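Local structure of amidohydrolase (Thermotoga maritima, 3OOQ) at residues F[173-176]-F[177-181]; F[160-164]-F[165-169]; F[48-51]-F[52-55]. The protein is a putative amidohydrolase that may act as an allantoinase, hydrolysing a cyclic amide bond. All coordinates share one frame; numbering follows the deposited sequence.

Reading from the N terminus, interaction 3 comes first: a beta turn at 50-53 links strand 46-49 to strand 54-64 and so passes the chain from the small four-strand sheet into the larger one. Interaction 2 follows, where helix 156-164 ends and the chain turns into the loop before helix 172-198; interaction 1 is an early turn of that helix. All three are local and in series; none encloses or crosses another. Interactions 1 and 2 touch, Pro169 packing on Gly174, Thr175 and Val178, and both meet a second subunit. Interaction 3 lies on the opposite side of the chain's centre, about 53 Å from interaction 1 between centres.

Interaction 1: residues F[173-176]-F[177-181]; sequences MGTA and GVIRD
An early turn of the long alpha helix 172-198 brings Ala176 and Arg180 together, one turn apart on the same flank. Their backbones are joined by Arg180 N to Ala176 O at 2.9 Å, with an N-H...O angle of 170° and the donor almost in line with the carbonyl. The same oxygen also touches the start of the arginine side chain, 3.4 Å from Arg180 CB. Beyond it the chain runs extended from CG to NE and returns over the preceding turn, where NH2 comes within 4.2 Å of Ala176 CB, approaching the methyl obliquely. The charged end is shared out: NE makes a salt bridge with Glu242 of the same chain and NH2 one with Asp95 of a second subunit, so Arg180, on helix 172-198, bridges helix 230-243 of its own chain and the neighbouring copy.

Three further i to i+4 bonds complete the helical ladder, from Gly177 N to Met173 O, Val178 N to Gly174 O and Ile179 N to Thr175 O. Met173 is a selenomethionine, and it packs on Asp79 of the second subunit. Gly174 and Gly177 carry no side chain, so there the contact is backbone alone.

On another flank the beta-branched residues lean back on carbonyls. Val178 has CG1 anti to the backbone N (chi1 166°), which leaves CG2 beside that nitrogen and 3.3 Å from Gly174 O. Ile179 sends CG1 to 3.5 Å from Thr175 O, and its CD1 reaches 4.3 Å from Thr175 CG2, a loose methyl contact. Ile239 of helix 230-243 packs against both Ala176 and Ile179, while Thr175 OG1 bonds to the carbonyl of Thr171 at the helix start.

Interaction 2: residues F[160-164]-F[165-169]; sequences RVYGE and RKQTP
Tyr162 and Gln167 join across the end of helix 156-164, Gln167 N donating to Tyr162 O at 2.9 Å while Lys166, with phi at +60°, gives its N to Gly163 O. The latter donor stands well above the carbonyl plane, and the bond from Arg165 N to Val161 O is weak.

Three side chains run side by side from this turn. Gln167 is extended, CG anti to the backbone N (chi1 178°), which carries OE1 to the edge of the Tyr162 ring, 3.6 Å from CD1 and near the ring plane; amide and ring are almost perpendicular. Arg165, bent at chi3, lays NE 3.6 Å from Tyr162 CE1, its guanidinium turned 67° from the ring. It then grips Gln167 OE1 side-on: NE bonds at 2.9 Å nearly in line with the C=O, and NH1 at 3.1 Å on a lone pair. Both donors keep the amide oxygen in the guanidinium plane, which limits how far either group can turn. A leucine in place of Arg165 would probably leave Gln167 OE1 without both donors and its amide freer to turn from the ring.

Farther along, Pro169, after a cis peptide bond, sets CD 3.7 Å from Tyr162 CB. Tyr162 OH is hydrogen-bonded to Asn123 and to the backbone N of Asp85, and Arg165 NH2 to Lys166 O of another subunit. The positive phi and paired backbone bonds make this a Schellman motif, the C-terminal cap of helix 156-164.

Interaction 3: residues F[48-51]-F[52-55]; sequences VDLT and GKFL
Leu50 meets Lys53 and Leu55 at the tight turn between strands 46-49 and 54-64. From the backbone, Leu50 CB lies 4.0 Å from Lys53 CB. CG then swings anti to the carbonyl carbon (chi1 -60°), and of the two methyls beyond it CD1 touches Leu55 CD1 at 4.1 Å, the two leucines crossing at a slant. CD1 is thus the point where the first residue of the turn reaches one that is already in the next strand.

The turn itself is type II. Lys53 N closes it on Leu50 O at 2.9 Å, the donor standing 40° out of the carbonyl plane. Gly52 has positive phi (87°), where a CB would be jammed against Thr51 O, so the backbone here calls for glycine. Lys53 starts toward the turn, with CB 3.3 Å from Leu50 O and CG close behind, but its bend at chi2 leads the rest of the chain away, and NZ ends in a salt bridge with Glu376.

On the incoming side Asp49 OD1 takes two donors from Thr51. The hydroxyl OG1 comes at 2.6 Å to the syn lone pair, and the backbone N at 3.2 Å from above the carboxylate plane, the bond that defines an Asx turn. Thr51 OG1 also bonds to Asn11, so Asp49 OD1 and the Thr51 hydroxyl are both held at the start of the turn.

Leu50 and Leu55 both pack on Phe9 of strand 7-10, Ala12 of strand 12-14 and Val363 of strand 361-364, which puts their methyls in the seam where the small sheet, through strand 46-49, meets the larger one, through strand 54-64.

Interaction 1: residues F[173-176]-F[177-181]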
# COMPACT_ATOMS: atom_id res chain seq x y z
N MSE F 173 4.42 26.15 11.22
CA MSE F 173 3.18 26.94 11.26
C MSE F 173 2.05 26.10 11.85
O MSE F 173 1.26 26.59 12.67
CB MSE F 173 2.73 27.41 9.87
CG MSE F 173 3.79 28.08 9.00
SE MSE F 173 2.89 28.87 7.46
CE MSE F 173 2.44 27.16 6.53
N GLY F 174 1.97 24.86 11.38
CA GLY F 174 0.95 23.90 11.81
C GLY F 174 1.10 23.47 13.26
O GLY F 174 0.11 23.34 13.95
N THR F 175 2.33 23.22 13.71
CA THR F 175 2.59 22.84 15.13
C THR F 175 2.07 23.91 16.11
O THR F 175 1.38 23.60 17.08
CB THR F 175 4.08 22.61 15.35
OG1 THR F 175 4.51 21.57 14.47
CG2 THR F 175 4.41 22.24 16.82
N ALA F 176 2.43 25.16 15.85
CA ALA F 176 1.92 26.29 16.61
C ALA F 176 0.39 26.40 16.50
O ALA F 176 -0.29 26.67 17.50
CB ALA F 176 2.60 27.60 16.12
N GLY F 177 -0.15 26.24 15.30
CA GLY F 177 -1.60 26.24 15.14
C GLY F 177 -2.30 25.18 16.00
O GLY F 177 -3.34 25.46 16.61
N VAL F 178 -1.73 23.98 16.05
CA VAL F 178 -2.32 22.88 16.84
C VAL F 178 -2.36 23.24 18.34
O VAL F 178 -3.36 23.01 19.01
CB VAL F 178 -1.54 21.56 16.59
CG1 VAL F 178 -1.89 20.49 17.64
CG2 VAL F 178 -1.83 21.02 15.19
N ILE F 179 -1.26 23.79 18.85
CA ILE F 179 -1.19 24.17 20.25
C ILE F 179 -2.15 25.35 20.54
O ILE F 179 -2.90 25.33 21.52
CB ILE F 179 0.26 24.47 20.66
CG1 ILE F 179 1.08 23.16 20.55
CG2 ILE F 179 0.34 25.05 22.10
CD1 ILE F 179 2.59 23.35 20.50
N ARG F 180 -2.14 26.36 19.67
CA ARG F 180 -3.08 27.48 19.82
C ARG F 180 -4.53 27.03 19.83
O ARG F 180 -5.36 27.52 20.61
CB ARG F 180 -2.93 28.46 18.68
CG ARG F 180 -2.06 29.60 18.95
CD ARG F 180 -2.46 30.85 18.12
NE ARG F 180 -1.42 31.80 18.44
CZ ARG F 180 -0.20 31.75 17.92
NH1 ARG F 180 0.72 32.63 18.30
NH2 ARG F 180 0.09 30.83 17.00
N ASP F 181 -4.84 26.11 18.92
CA ASP F 181 -6.18 25.61 18.80
C ASP F 181 -6.55 24.91 20.12
O ASP F 181 -7.64 25.13 20.64
CB ASP F 181 -6.27 24.65 17.60
CG ASP F 181 -7.63 24.06 17.44
OD1 ASP F 181 -8.52 24.75 16.92
OD2 ASP F 181 -7.83 22.89 17.83

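Interaction 2: residues F[160-164]-F[165-169]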
# COMPACT_ATOMS: atom_id res chain seq x y z
N ARG F 160 7.85 16.15 11.65
CA ARG F 160 8.32 14.92 10.99
C ARG F 160 7.34 13.78 11.29
O ARG F 160 6.88 13.10 10.37
CB ARG F 160 9.74 14.52 11.42
CG ARG F 160 10.20 13.16 10.85
CD ARG F 160 11.51 12.64 11.46
NE ARG F 160 11.44 12.52 12.93
CZ ARG F 160 10.94 11.47 13.61
NH1 ARG F 160 10.44 10.41 12.97
NH2 ARG F 160 10.94 11.50 14.95
N VAL F 161 7.03 13.57 12.58
CA VAL F 161 6.08 12.51 12.99
C VAL F 161 4.70 12.64 12.31
O VAL F 161 4.17 11.66 11.73
CB VAL F 161 5.91 12.42 14.53
CG1 VAL F 161 4.71 11.54 14.89
CG2 VAL F 161 7.17 11.85 15.17
N TYR F 162 4.11 13.83 12.35
CA TYR F 162 2.78 13.95 11.74
C TYR F 162 2.82 14.12 10.22
O TYR F 162 1.94 13.62 9.51
CB TYR F 162 1.85 14.90 12.54
CG TYR F 162 1.58 14.23 13.86
CD1 TYR F 162 0.57 13.25 13.98
CD2 TYR F 162 2.43 14.44 14.97
CE1 TYR F 162 0.37 12.55 15.17
CE2 TYR F 162 2.22 13.75 16.16
CZ TYR F 162 1.19 12.81 16.26
OH TYR F 162 1.01 12.10 17.45
N GLY F 163 3.88 14.77 9.72
CA GLY F 163 4.10 14.87 8.27
C GLY F 163 4.23 13.48 7.65
O GLY F 163 3.63 13.22 6.61
N GLU F 164 4.96 12.58 8.29
CA GLU F 164 5.03 11.17 7.81
C GLU F 164 3.65 10.48 7.86
O GLU F 164 3.36 9.63 7.02
CB GLU F 164 6.09 10.36 8.58
CG GLU F 164 7.56 10.59 8.10
CD GLU F 164 8.65 10.06 9.10
OE1 GLU F 164 8.29 9.44 10.14
OE2 GLU F 164 9.87 10.27 8.84
N ARG F 165 2.81 10.84 8.82
CA ARG F 165 1.41 10.36 8.87
C ARG F 165 0.48 11.11 7.89
O ARG F 165 -0.73 10.82 7.82
CB ARG F 165 0.85 10.43 10.31
CG ARG F 165 1.43 9.40 11.32
CD ARG F 165 1.03 9.69 12.77
NE ARG F 165 -0.41 9.80 12.94
CZ ARG F 165 -1.24 8.79 13.24
NH1 ARG F 165 -2.55 9.01 13.33
NH2 ARG F 165 -0.78 7.56 13.44
N LYS F 166 1.03 12.07 7.14
CA LYS F 166 0.25 12.89 6.20
C LYS F 166 -0.84 13.65 6.93
O LYS F 166 -1.94 13.82 6.40
CB LYS F 166 -0.42 12.00 5.14
CG LYS F 166 0.25 11.99 3.81
CD LYS F 166 1.47 11.16 3.81
CE LYS F 166 2.54 11.89 3.03
NZ LYS F 166 3.25 11.00 2.08
N GLN F 167 -0.53 14.09 8.15
CA GLN F 167 -1.51 14.69 9.05
C GLN F 167 -0.97 16.03 9.61
O GLN F 167 0.25 16.19 9.73
CB GLN F 167 -1.77 13.66 10.16
CG GLN F 167 -2.71 14.07 11.26
CD GLN F 167 -2.91 12.96 12.29
OE1 GLN F 167 -2.27 11.90 12.23
NE2 GLN F 167 -3.82 13.19 13.23
N THR F 168 -1.85 16.97 9.93
CA THR F 168 -1.46 18.24 10.58
C THR F 168 -0.87 17.88 11.96
O THR F 168 -1.48 17.11 12.69
CB THR F 168 -2.70 19.17 10.74
OG1 THR F 168 -3.40 19.23 9.50
CG2 THR F 168 -2.31 20.59 11.18
N PRO F 169 0.32 18.40 12.31
CA PRO F 169 1.18 19.34 11.58
C PRO F 169 2.30 18.72 10.74
O PRO F 169 2.93 17.74 11.14
CB PRO F 169 1.82 20.14 12.71
CG PRO F 169 2.04 19.07 13.82
CD PRO F 169 0.78 18.20 13.71

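Interaction 3: residues F[48-51]-F[52-55]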
# COMPACT_ATOMS: atom_id res chain seq x y z
N VAL F 48 27.51 6.13 61.11
CA VAL F 48 28.15 5.67 59.90
C VAL F 48 29.38 6.54 59.68
O VAL F 48 29.28 7.74 59.45
CB VAL F 48 27.21 5.78 58.69
CG1 VAL F 48 27.90 5.27 57.43
CG2 VAL F 48 25.92 5.00 58.96
N ASP F 49 30.54 5.91 59.76
CA ASP F 49 31.79 6.62 59.61
C ASP F 49 32.11 6.78 58.13
O ASP F 49 32.21 5.80 57.40
CB ASP F 49 32.91 5.87 60.35
CG ASP F 49 34.30 6.37 59.99
OD1 ASP F 49 34.53 7.59 59.99
OD2 ASP F 49 35.18 5.52 59.71
N LEU F 50 32.27 8.03 57.69
CA LEU F 50 32.55 8.31 56.29
C LEU F 50 33.87 9.03 56.10
O LEU F 50 34.04 9.79 55.13
CB LEU F 50 31.40 9.11 55.64
CG LEU F 50 29.99 8.50 55.60
CD1 LEU F 50 29.01 9.49 54.98
CD2 LEU F 50 29.95 7.17 54.88
N THR F 51 34.80 8.80 57.03
CA THR F 51 36.17 9.31 56.90
C THR F 51 36.74 8.95 55.52
O THR F 51 36.72 7.78 55.13
CB THR F 51 37.09 8.71 58.00
OG1 THR F 51 36.56 9.05 59.28
CG2 THR F 51 38.52 9.26 57.87
N GLY F 52 37.23 9.95 54.79
CA GLY F 52 37.79 9.70 53.47
C GLY F 52 36.79 9.71 52.32
O GLY F 52 37.18 9.66 51.15
N LYS F 53 35.49 9.78 52.65
CA LYS F 53 34.41 9.73 51.66
C LYS F 53 33.79 11.12 51.45
O LYS F 53 34.10 12.07 52.16
CB LYS F 53 33.32 8.75 52.12
CG LYS F 53 33.81 7.40 52.65
CD LYS F 53 34.46 6.57 51.56
CE LYS F 53 35.11 5.28 52.08
NZ LYS F 53 35.77 4.63 50.92
N PHE F 54 32.91 11.23 50.44
CA PHE F 54 32.24 12.48 50.09
C PHE F 54 30.74 12.23 50.15
O PHE F 54 30.26 11.22 49.65
CB PHE F 54 32.63 12.93 48.68
CG PHE F 54 34.06 13.35 48.55
CD1 PHE F 54 35.10 12.48 48.87
CD2 PHE F 54 34.38 14.61 48.09
CE1 PHE F 54 36.45 12.89 48.76
CE2 PHE F 54 35.71 15.03 47.97
CZ PHE F 54 36.75 14.17 48.31
N LEU F 55 30.01 13.15 50.77
CA LEU F 55 28.57 13.01 50.92
C LEU F 55 27.88 14.10 50.11
O LEU F 55 28.08 15.30 50.37
CB LEU F 55 28.16 13.08 52.39
CG LEU F 55 26.73 12.70 52.75
CD1 LEU F 55 26.41 11.25 52.40
CD2 LEU F 55 26.48 12.94 54.23